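Local coordinates for uncharacterized protein (Legionella pneumophila subsp. pneumophila, PDB 5T2X) that is of unknown function, a mainly helical single-chain protein that carries the DUF5630 family region, at residues K96-Y101 / C131-N136; I203-S208 / S236-I241. One frame throughout, in Å; residues are numbered along the deposited sequence.

How the contacts relate
Both contacts join helices of one all-helical chain, and both segments of contact 1 come earlier in the chain than those of contact 2. Contact 1 sets helix 91-111 against the start of helix 132-147, with helix 117-128 in the connection, its centre about 6 Å from the centre of the chain. Contact 2 sets the end of helix 191-207 against the start of helix 237-248, farther out, its centre about 20 Å from that of the chain. The centres of the two contacts lie 25 Å apart and their nearest atoms about 10 Å, without touching. All four segments fall within the DUF5630 range; contact 1 joins helices near the middle of the molecule, contact 2 helices toward its C-terminal side.

Contact 1: residues K96-Y101 / C131-N136; sequences KGIYFY and CFYAYN
The carbonyl oxygen of Gly97, against which Cys131 packs, accepts two hydrogen bonds, one from Tyr101 N of its own helix at 3.1 Å and one from the hydroxyl of Ser126 on helix 117-128. Cys131 is the N-cap of helix 132-147. Its SG stands anti to the backbone N, which carries the sulfur over the Gly97 peptide, 3.5 Å from Gly97 O, and the two CA atoms of Gly97 and Cys131 come within 4.7 Å. Gly97 has no side chain to hold the backbones apart there.

One turn further along, the helices are joined by aromatic side chains. Tyr101, with CG anti to its own N (chi1 -175°), reaches across to the second helix and lies beneath Tyr133. The CB of Tyr133 sits 3.4 Å from the centroid of the Tyr101 ring, only 4° off the ring normal, a CH-pi contact over the middle of one face. The side chains cross at about a right angle, and the ring planes are oblique, inclined at 44°. At the rim of the Tyr101 ring, CE1 reaches Tyr133 O at 3.4 Å. Ile98 CG1 makes a looser apolar contact with Tyr133 CE2. The Tyr133 hydroxyl is hydrogen-bonded to the carbonyl of Asn219, and its ring also meets Phe222.

Helix 91-111 and helix 132-147 thus meet here chiefly through apolar and CH-pi contacts, while the buried Gly97 carbonyl is satisfied by Tyr101 N of its own helix and by Ser126.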
ATOM      1  N   LYS A  96      -2.156 -11.160  -0.090  1.00 25.93           N
ATOM      2  CA  LYS A  96      -0.932 -11.378   0.675  1.00 31.45           C
ATOM      3  C   LYS A  96      -0.571 -10.147   1.495  1.00 33.70           C
ATOM      4  O   LYS A  96      -0.139 -10.265   2.648  1.00 35.57           O
ATOM      5  CB  LYS A  96       0.221 -11.750  -0.256  1.00 31.17           C
ATOM      6  CG  LYS A  96       0.073 -13.085  -0.959  1.00 27.08           C
ATOM      7  CD  LYS A  96       1.243 -13.307  -1.903  1.00 31.65           C
ATOM      8  CE  LYS A  96       1.072 -14.566  -2.730  1.00 32.17           C
ATOM      9  NZ  LYS A  96       2.168 -14.702  -3.728  1.00 34.22           N
ATOM     10  N   GLY A  97      -0.741  -8.957   0.916  1.00 33.14           N
ATOM     11  CA  GLY A  97      -0.437  -7.739   1.649  1.00 25.65           C
ATOM     12  C   GLY A  97      -1.321  -7.556   2.867  1.00 31.86           C
ATOM     13  O   GLY A  97      -0.851  -7.142   3.930  1.00 36.52           O
ATOM     14  N   ILE A  98      -2.611  -7.866   2.731  1.00 37.31           N
ATOM     15  CA  ILE A  98      -3.520  -7.779   3.870  1.00 32.48           C
ATOM     16  C   ILE A  98      -3.170  -8.830   4.914  1.00 35.43           C
ATOM     17  O   ILE A  98      -3.169  -8.551   6.120  1.00 30.36           O
ATOM     18  CB  ILE A  98      -4.979  -7.914   3.397  1.00 32.76           C
ATOM     19  CG1 ILE A  98      -5.385  -6.704   2.558  1.00 37.94           C
ATOM     20  CG2 ILE A  98      -5.918  -8.086   4.584  1.00 30.21           C
ATOM     21  CD1 ILE A  98      -6.693  -6.895   1.819  1.00 43.89           C
ATOM     22  N   TYR A  99      -2.860 -10.051   4.471  1.00 28.40           N
ATOM     23  CA  TYR A  99      -2.546 -11.124   5.409  1.00 25.45           C
ATOM     24  C   TYR A  99      -1.283 -10.810   6.203  1.00 30.35           C
ATOM     25  O   TYR A  99      -1.272 -10.901   7.436  1.00 35.18           O
ATOM     26  CB  TYR A  99      -2.395 -12.450   4.662  1.00 27.82           C
ATOM     27  CG  TYR A  99      -1.798 -13.549   5.511  1.00 30.16           C
ATOM     28  CD1 TYR A  99      -2.588 -14.284   6.388  1.00 28.86           C
ATOM     29  CD2 TYR A  99      -0.441 -13.847   5.444  1.00 29.86           C
ATOM     30  CE1 TYR A  99      -2.043 -15.286   7.172  1.00 28.65           C
ATOM     31  CE2 TYR A  99       0.111 -14.845   6.222  1.00 33.60           C
ATOM     32  CZ  TYR A  99      -0.693 -15.562   7.084  1.00 32.35           C
ATOM     33  OH  TYR A  99      -0.144 -16.556   7.858  1.00 38.65           O
ATOM     34  N   PHE A 100      -0.203 -10.446   5.507  1.00 31.96           N
ATOM     35  CA  PHE A 100       1.051 -10.151   6.193  1.00 26.30           C
ATOM     36  C   PHE A 100       0.911  -8.954   7.123  1.00 31.90           C
ATOM     37  O   PHE A 100       1.548  -8.916   8.182  1.00 37.69           O
ATOM     38  CB  PHE A 100       2.164  -9.910   5.173  1.00 27.95           C
ATOM     39  CG  PHE A 100       2.657 -11.162   4.503  1.00 35.22           C
ATOM     40  CD1 PHE A 100       2.832 -12.329   5.230  1.00 32.95           C
ATOM     41  CD2 PHE A 100       2.940 -11.176   3.147  1.00 35.63           C
ATOM     42  CE1 PHE A 100       3.286 -13.483   4.617  1.00 33.77           C
ATOM     43  CE2 PHE A 100       3.392 -12.327   2.527  1.00 33.59           C
ATOM     44  CZ  PHE A 100       3.566 -13.482   3.263  1.00 33.66           C
ATOM     45  N   TYR A 101       0.085  -7.974   6.755  1.00 28.71           N
ATOM     46  CA  TYR A 101      -0.145  -6.848   7.654  1.00 28.35           C
ATOM     47  C   TYR A 101      -0.929  -7.284   8.885  1.00 29.85           C
ATOM     48  O   TYR A 101      -0.674  -6.799   9.993  1.00 29.35           O
ATOM     49  CB  TYR A 101      -0.871  -5.720   6.924  1.00 30.48           C
ATOM     50  CG  TYR A 101      -1.025  -4.477   7.770  1.00 33.07           C
ATOM     51  CD1 TYR A 101       0.034  -3.593   7.936  1.00 28.25           C
ATOM     52  CD2 TYR A 101      -2.223  -4.191   8.411  1.00 30.29           C
ATOM     53  CE1 TYR A 101      -0.096  -2.456   8.714  1.00 28.97           C
ATOM     54  CE2 TYR A 101      -2.363  -3.056   9.191  1.00 38.09           C
ATOM     55  CZ  TYR A 101      -1.297  -2.193   9.337  1.00 33.30           C
ATOM     56  OH  TYR A 101      -1.433  -1.064  10.112  1.00 42.10           O
ATOM     57  N   CYS A 131       1.498  -3.455  -0.045  1.00 31.09           N
ATOM     58  CA  CYS A 131       0.308  -3.143   0.736  1.00 27.38           C
ATOM     59  C   CYS A 131       0.389  -1.718   1.269  1.00 31.75           C
ATOM     60  O   CYS A 131       1.412  -1.311   1.828  1.00 27.68           O
ATOM     61  CB  CYS A 131       0.160  -4.134   1.888  1.00 22.65           C
ATOM     62  SG  CYS A 131      -1.263  -3.832   2.955  1.00 32.25           S
ATOM     63  N   PHE A 132      -0.697  -0.957   1.093  1.00 34.00           N
ATOM     64  CA  PHE A 132      -0.707   0.430   1.549  1.00 27.05           C
ATOM     65  C   PHE A 132      -0.563   0.516   3.063  1.00 27.46           C
ATOM     66  O   PHE A 132       0.104   1.421   3.578  1.00 36.66           O
ATOM     67  CB  PHE A 132      -1.991   1.130   1.101  1.00 28.51           C
ATOM     68  CG  PHE A 132      -2.155   2.514   1.674  1.00 34.70           C
ATOM     69  CD1 PHE A 132      -1.566   3.606   1.062  1.00 35.14           C
ATOM     70  CD2 PHE A 132      -2.895   2.718   2.831  1.00 29.61           C
ATOM     71  CE1 PHE A 132      -1.711   4.877   1.589  1.00 37.43           C
ATOM     72  CE2 PHE A 132      -3.040   3.984   3.364  1.00 33.96           C
ATOM     73  CZ  PHE A 132      -2.449   5.066   2.740  1.00 34.22           C
ATOM     74  N   TYR A 133      -1.200  -0.404   3.792  1.00 33.07           N
ATOM     75  CA  TYR A 133      -1.096  -0.398   5.247  1.00 27.98           C
ATOM     76  C   TYR A 133       0.350  -0.560   5.692  1.00 30.58           C
ATOM     77  O   TYR A 133       0.786   0.074   6.661  1.00 32.89           O
ATOM     78  CB  TYR A 133      -1.962  -1.511   5.841  1.00 27.40           C
ATOM     79  CG  TYR A 133      -3.400  -1.512   5.373  1.00 29.94           C
ATOM     80  CD1 TYR A 133      -4.125  -0.332   5.278  1.00 35.12           C
ATOM     81  CD2 TYR A 133      -4.032  -2.698   5.021  1.00 32.24           C
ATOM     82  CE1 TYR A 133      -5.440  -0.334   4.851  1.00 29.65           C
ATOM     83  CE2 TYR A 133      -5.343  -2.710   4.591  1.00 29.03           C
ATOM     84  CZ  TYR A 133      -6.043  -1.526   4.508  1.00 38.67           C
ATOM     85  OH  TYR A 133      -7.351  -1.540   4.080  1.00 42.53           O
ATOM     86  N   ALA A 134       1.112  -1.402   4.992  1.00 31.32           N
ATOM     87  CA  ALA A 134       2.508  -1.620   5.354  1.00 30.26           C
ATOM     88  C   ALA A 134       3.350  -0.386   5.062  1.00 29.29           C
ATOM     89  O   ALA A 134       4.155   0.040   5.898  1.00 28.32           O
ATOM     90  CB  ALA A 134       3.059  -2.835   4.609  1.00 26.76           C
ATOM     91  N   TYR A 135       3.182   0.200   3.872  1.00 25.21           N
ATOM     92  CA  TYR A 135       3.914   1.418   3.538  1.00 27.27           C
ATOM     93  C   TYR A 135       3.589   2.540   4.515  1.00 28.65           C
ATOM     94  O   TYR A 135       4.478   3.300   4.918  1.00 33.82           O
ATOM     95  CB  TYR A 135       3.596   1.847   2.105  1.00 26.63           C
ATOM     96  CG  TYR A 135       4.294   1.024   1.044  1.00 28.93           C
ATOM     97  CD1 TYR A 135       5.592   0.570   1.231  1.00 27.44           C
ATOM     98  CD2 TYR A 135       3.650   0.700  -0.146  1.00 27.46           C
ATOM     99  CE1 TYR A 135       6.235  -0.182   0.262  1.00 30.30           C
ATOM    100  CE2 TYR A 135       4.285  -0.051  -1.121  1.00 28.28           C
ATOM    101  CZ  TYR A 135       5.576  -0.490  -0.911  1.00 36.57           C
ATOM    102  OH  TYR A 135       6.213  -1.238  -1.875  1.00 42.57           O
ATOM    103  N   ASN A 136       2.321   2.655   4.915  1.00 34.63           N
ATOM    104  CA  ASN A 136       1.937   3.684   5.874  1.00 31.20           C
ATOM    105  C   ASN A 136       2.581   3.435   7.233  1.00 30.71           C
ATOM    106  O   ASN A 136       3.126   4.357   7.852  1.00 33.88           O
ATOM    107  CB  ASN A 136       0.414   3.737   6.003  1.00 36.47           C
ATOM    108  CG  ASN A 136      -0.054   4.829   6.943  1.00 43.54           C
ATOM    109  OD1 ASN A 136       0.576   5.879   7.055  1.00 46.80           O
ATOM    110  ND2 ASN A 136      -1.162   4.582   7.630  1.00 43.77           N
TER

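Contact 2: residues I203-S208 / S236-I241; sequences IARKLS and SWDKAI
Ala204 and Arg205 pack against Trp237 where two nearly antiparallel helices of this all-helical fold meet, the end of helix 191-207 and the first turn of helix 237-248, with the axes of these short segments 11.6 Å apart at 164°. Ala204 CB approaches the far corner of the indole, 4.1 Å from Trp237 CH2, and its carbonyl is hydrogen-bonded to Thr170 of helix 169-185.

Arg205 carries most of the contact. With CG anti to the backbone N and the chain extended from there to NE, it runs along one face of the indole, the two side chains antiparallel to each other. Its CB lies over the six-membered ring of Trp237, 3.7 Å from the centroid and 16° off the normal, in a CH-pi contact. Farther out, the guanidinium is nearly parallel to the indole plane, yet it has passed beyond the rings and lies over the Trp237 CB, which meets the centre of one guanidinium face.

At its end, Arg205 forms a salt bridge with Asp238, NH1 to OD1 at 2.8 Å. The bond is bent, with an angle of 144° at the hydrogen, and NH1 comes in well out of the plane of the carboxylate. The same NH1 has an apolar neighbour in Ile241 CD1 at 3.5 Å. Ile241 in turn packs on Tyr259 of helix 252-272, which extends this interface to a third helix.

Ser208, three residues on from Arg205, brings its CB toward Trp237 CZ2. Its OG donates to a lone pair of Arg205 O, lying in the plane of that carbonyl, and the same oxygen also accepts from Ser208 N at 3.1 Å.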
ATOM      1  N   ILE A 203      -1.907  16.418  -6.691  1.00 42.22           N
ATOM      2  CA  ILE A 203      -2.090  15.189  -7.458  1.00 36.82           C
ATOM      3  C   ILE A 203      -3.140  14.303  -6.802  1.00 36.51           C
ATOM      4  O   ILE A 203      -3.968  13.687  -7.483  1.00 47.71           O
ATOM      5  CB  ILE A 203      -0.747  14.454  -7.622  1.00 40.01           C
ATOM      6  CG1 ILE A 203       0.232  15.303  -8.433  1.00 37.65           C
ATOM      7  CG2 ILE A 203      -0.953  13.104  -8.293  1.00 31.80           C
ATOM      8  CD1 ILE A 203       1.619  14.705  -8.532  1.00 34.80           C
ATOM      9  N   ALA A 204      -3.132  14.237  -5.468  1.00 38.70           N
ATOM     10  CA  ALA A 204      -4.119  13.426  -4.761  1.00 41.37           C
ATOM     11  C   ALA A 204      -5.535  13.910  -5.044  1.00 43.22           C
ATOM     12  O   ALA A 204      -6.466  13.102  -5.152  1.00 43.15           O
ATOM     13  CB  ALA A 204      -3.834  13.446  -3.259  1.00 33.42           C
ATOM     14  N   ARG A 205      -5.720  15.225  -5.173  1.00 40.66           N
ATOM     15  CA  ARG A 205      -7.045  15.747  -5.483  1.00 39.71           C
ATOM     16  C   ARG A 205      -7.424  15.456  -6.930  1.00 39.43           C
ATOM     17  O   ARG A 205      -8.554  15.039  -7.210  1.00 43.73           O
ATOM     18  CB  ARG A 205      -7.097  17.248  -5.204  1.00 38.50           C
ATOM     19  CG  ARG A 205      -8.493  17.840  -5.282  1.00 47.51           C
ATOM     20  CD  ARG A 205      -8.475  19.329  -4.986  1.00 46.60           C
ATOM     21  NE  ARG A 205      -9.821  19.871  -4.827  1.00 53.77           N
ATOM     22  CZ  ARG A 205     -10.090  21.150  -4.588  1.00 60.16           C
ATOM     23  NH1 ARG A 205      -9.102  22.030  -4.481  1.00 50.43           N
ATOM     24  NH2 ARG A 205     -11.348  21.550  -4.455  1.00 54.04           N
ATOM     25  N   LYS A 206      -6.486  15.657  -7.860  1.00 38.58           N
ATOM     26  CA  LYS A 206      -6.750  15.425  -9.276  1.00 44.56           C
ATOM     27  C   LYS A 206      -7.000  13.956  -9.596  1.00 47.83           C
ATOM     28  O   LYS A 206      -7.530  13.652 -10.670  1.00 58.47           O
ATOM     29  CB  LYS A 206      -5.582  15.951 -10.113  1.00 40.16           C
ATOM     30  CG  LYS A 206      -5.394  17.453 -10.000  1.00 41.71           C
ATOM     31  CD  LYS A 206      -4.159  17.931 -10.741  1.00 42.58           C
ATOM     32  CE  LYS A 206      -4.016  19.439 -10.617  1.00 46.88           C
ATOM     33  NZ  LYS A 206      -5.220  20.145 -11.141  1.00 48.93           N
ATOM     34  N   LEU A 207      -6.628  13.042  -8.702  1.00 48.21           N
ATOM     35  CA  LEU A 207      -6.908  11.626  -8.887  1.00 43.21           C
ATOM     36  C   LEU A 207      -8.141  11.160  -8.129  1.00 39.67           C
ATOM     37  O   LEU A 207      -8.612  10.046  -8.374  1.00 44.39           O
ATOM     38  CB  LEU A 207      -5.701  10.782  -8.450  1.00 43.47           C
ATOM     39  CG  LEU A 207      -4.384  10.964  -9.205  1.00 45.05           C
ATOM     40  CD1 LEU A 207      -3.309  10.061  -8.620  1.00 39.43           C
ATOM     41  CD2 LEU A 207      -4.566  10.692 -10.689  1.00 50.05           C
ATOM     42  N   SER A 208      -8.683  11.989  -7.234  1.00 37.75           N
ATOM     43  CA  SER A 208      -9.735  11.561  -6.318  1.00 41.24           C
ATOM     44  C   SER A 208     -11.040  11.196  -7.014  1.00 51.04           C
ATOM     45  O   SER A 208     -11.915  10.608  -6.370  1.00 51.65           O
ATOM     46  CB  SER A 208      -9.995  12.657  -5.282  1.00 37.80           C
ATOM     47  OG  SER A 208     -10.374  13.869  -5.909  1.00 47.80           O
ATOM     48  N   SER A 236     -10.544  19.639   4.572  1.00 75.55           N
ATOM     49  CA  SER A 236     -11.076  20.051   3.285  1.00 63.07           C
ATOM     50  C   SER A 236      -9.922  20.214   2.308  1.00 53.05           C
ATOM     51  O   SER A 236      -8.797  20.534   2.704  1.00 55.02           O
ATOM     52  CB  SER A 236     -11.870  21.358   3.391  1.00 66.72           C
ATOM     53  OG  SER A 236     -12.302  21.795   2.115  1.00 66.73           O
ATOM     54  N   TRP A 237     -10.216  19.985   1.028  1.00 48.10           N
ATOM     55  CA  TRP A 237      -9.201  20.114  -0.014  1.00 46.40           C
ATOM     56  C   TRP A 237      -8.616  21.523  -0.041  1.00 55.56           C
ATOM     57  O   TRP A 237      -7.402  21.709   0.100  1.00 49.75           O
ATOM     58  CB  TRP A 237      -9.799  19.751  -1.375  1.00 47.18           C
ATOM     59  CG  TRP A 237      -9.960  18.276  -1.613  1.00 59.30           C
ATOM     60  CD1 TRP A 237     -11.130  17.594  -1.793  1.00 57.18           C
ATOM     61  CD2 TRP A 237      -8.912  17.304  -1.705  1.00 53.73           C
ATOM     62  NE1 TRP A 237     -10.873  16.258  -1.991  1.00 64.25           N
ATOM     63  CE2 TRP A 237      -9.520  16.054  -1.940  1.00 58.66           C
ATOM     64  CE3 TRP A 237      -7.518  17.369  -1.608  1.00 46.41           C
ATOM     65  CZ2 TRP A 237      -8.781  14.881  -2.082  1.00 59.82           C
ATOM     66  CZ3 TRP A 237      -6.789  16.205  -1.747  1.00 43.69           C
ATOM     67  CH2 TRP A 237      -7.420  14.978  -1.982  1.00 49.64           C
ATOM     68  N   ASP A 238      -9.471  22.535  -0.226  1.00 61.34           N
ATOM     69  CA  ASP A 238      -8.984  23.910  -0.305  1.00 48.42           C
ATOM     70  C   ASP A 238      -8.349  24.362   1.004  1.00 52.64           C
ATOM     71  O   ASP A 238      -7.394  25.146   0.990  1.00 60.99           O
ATOM     72  CB  ASP A 238     -10.123  24.851  -0.695  1.00 52.51           C
ATOM     73  CG  ASP A 238     -10.636  24.589  -2.095  1.00 59.39           C
ATOM     74  OD1 ASP A 238      -9.817  24.238  -2.972  1.00 61.25           O
ATOM     75  OD2 ASP A 238     -11.857  24.734  -2.319  1.00 65.23           O
ATOM     76  N   LYS A 239      -8.860  23.882   2.139  1.00 49.43           N
ATOM     77  CA  LYS A 239      -8.255  24.220   3.424  1.00 54.57           C
ATOM     78  C   LYS A 239      -6.843  23.655   3.535  1.00 61.64           C
ATOM     79  O   LYS A 239      -5.925  24.343   3.999  1.00 62.55           O
ATOM     80  CB  LYS A 239      -9.129  23.704   4.566  1.00 65.24           C
ATOM     81  CG  LYS A 239     -10.469  24.407   4.701  1.00 78.36           C
ATOM     82  CD  LYS A 239     -10.351  25.675   5.528  1.00 74.61           C
ATOM     83  CE  LYS A 239     -11.722  26.199   5.923  1.00 72.56           C
ATOM     84  NZ  LYS A 239     -11.636  27.190   7.031  1.00 78.84           N
ATOM     85  N   ALA A 240      -6.649  22.403   3.111  1.00 59.08           N
ATOM     86  CA  ALA A 240      -5.328  21.790   3.197  1.00 55.81           C
ATOM     87  C   ALA A 240      -4.362  22.410   2.195  1.00 48.03           C
ATOM     88  O   ALA A 240      -3.178  22.596   2.499  1.00 50.39           O
ATOM     89  CB  ALA A 240      -5.434  20.281   2.977  1.00 39.10           C
ATOM     90  N   ILE A 241      -4.846  22.731   0.995  1.00 41.12           N
ATOM     91  CA  ILE A 241      -3.997  23.375  -0.001  1.00 46.01           C
ATOM     92  C   ILE A 241      -3.575  24.759   0.473  1.00 53.49           C
ATOM     93  O   ILE A 241      -2.409  25.150   0.335  1.00 50.63           O
ATOM     94  CB  ILE A 241      -4.723  23.434  -1.358  1.00 39.87           C
ATOM     95  CG1 ILE A 241      -4.975  22.023  -1.890  1.00 39.77           C
ATOM     96  CG2 ILE A 241      -3.924  24.252  -2.366  1.00 40.48           C
ATOM     97  CD1 ILE A 241      -5.871  21.979  -3.108  1.00 39.90           C
TER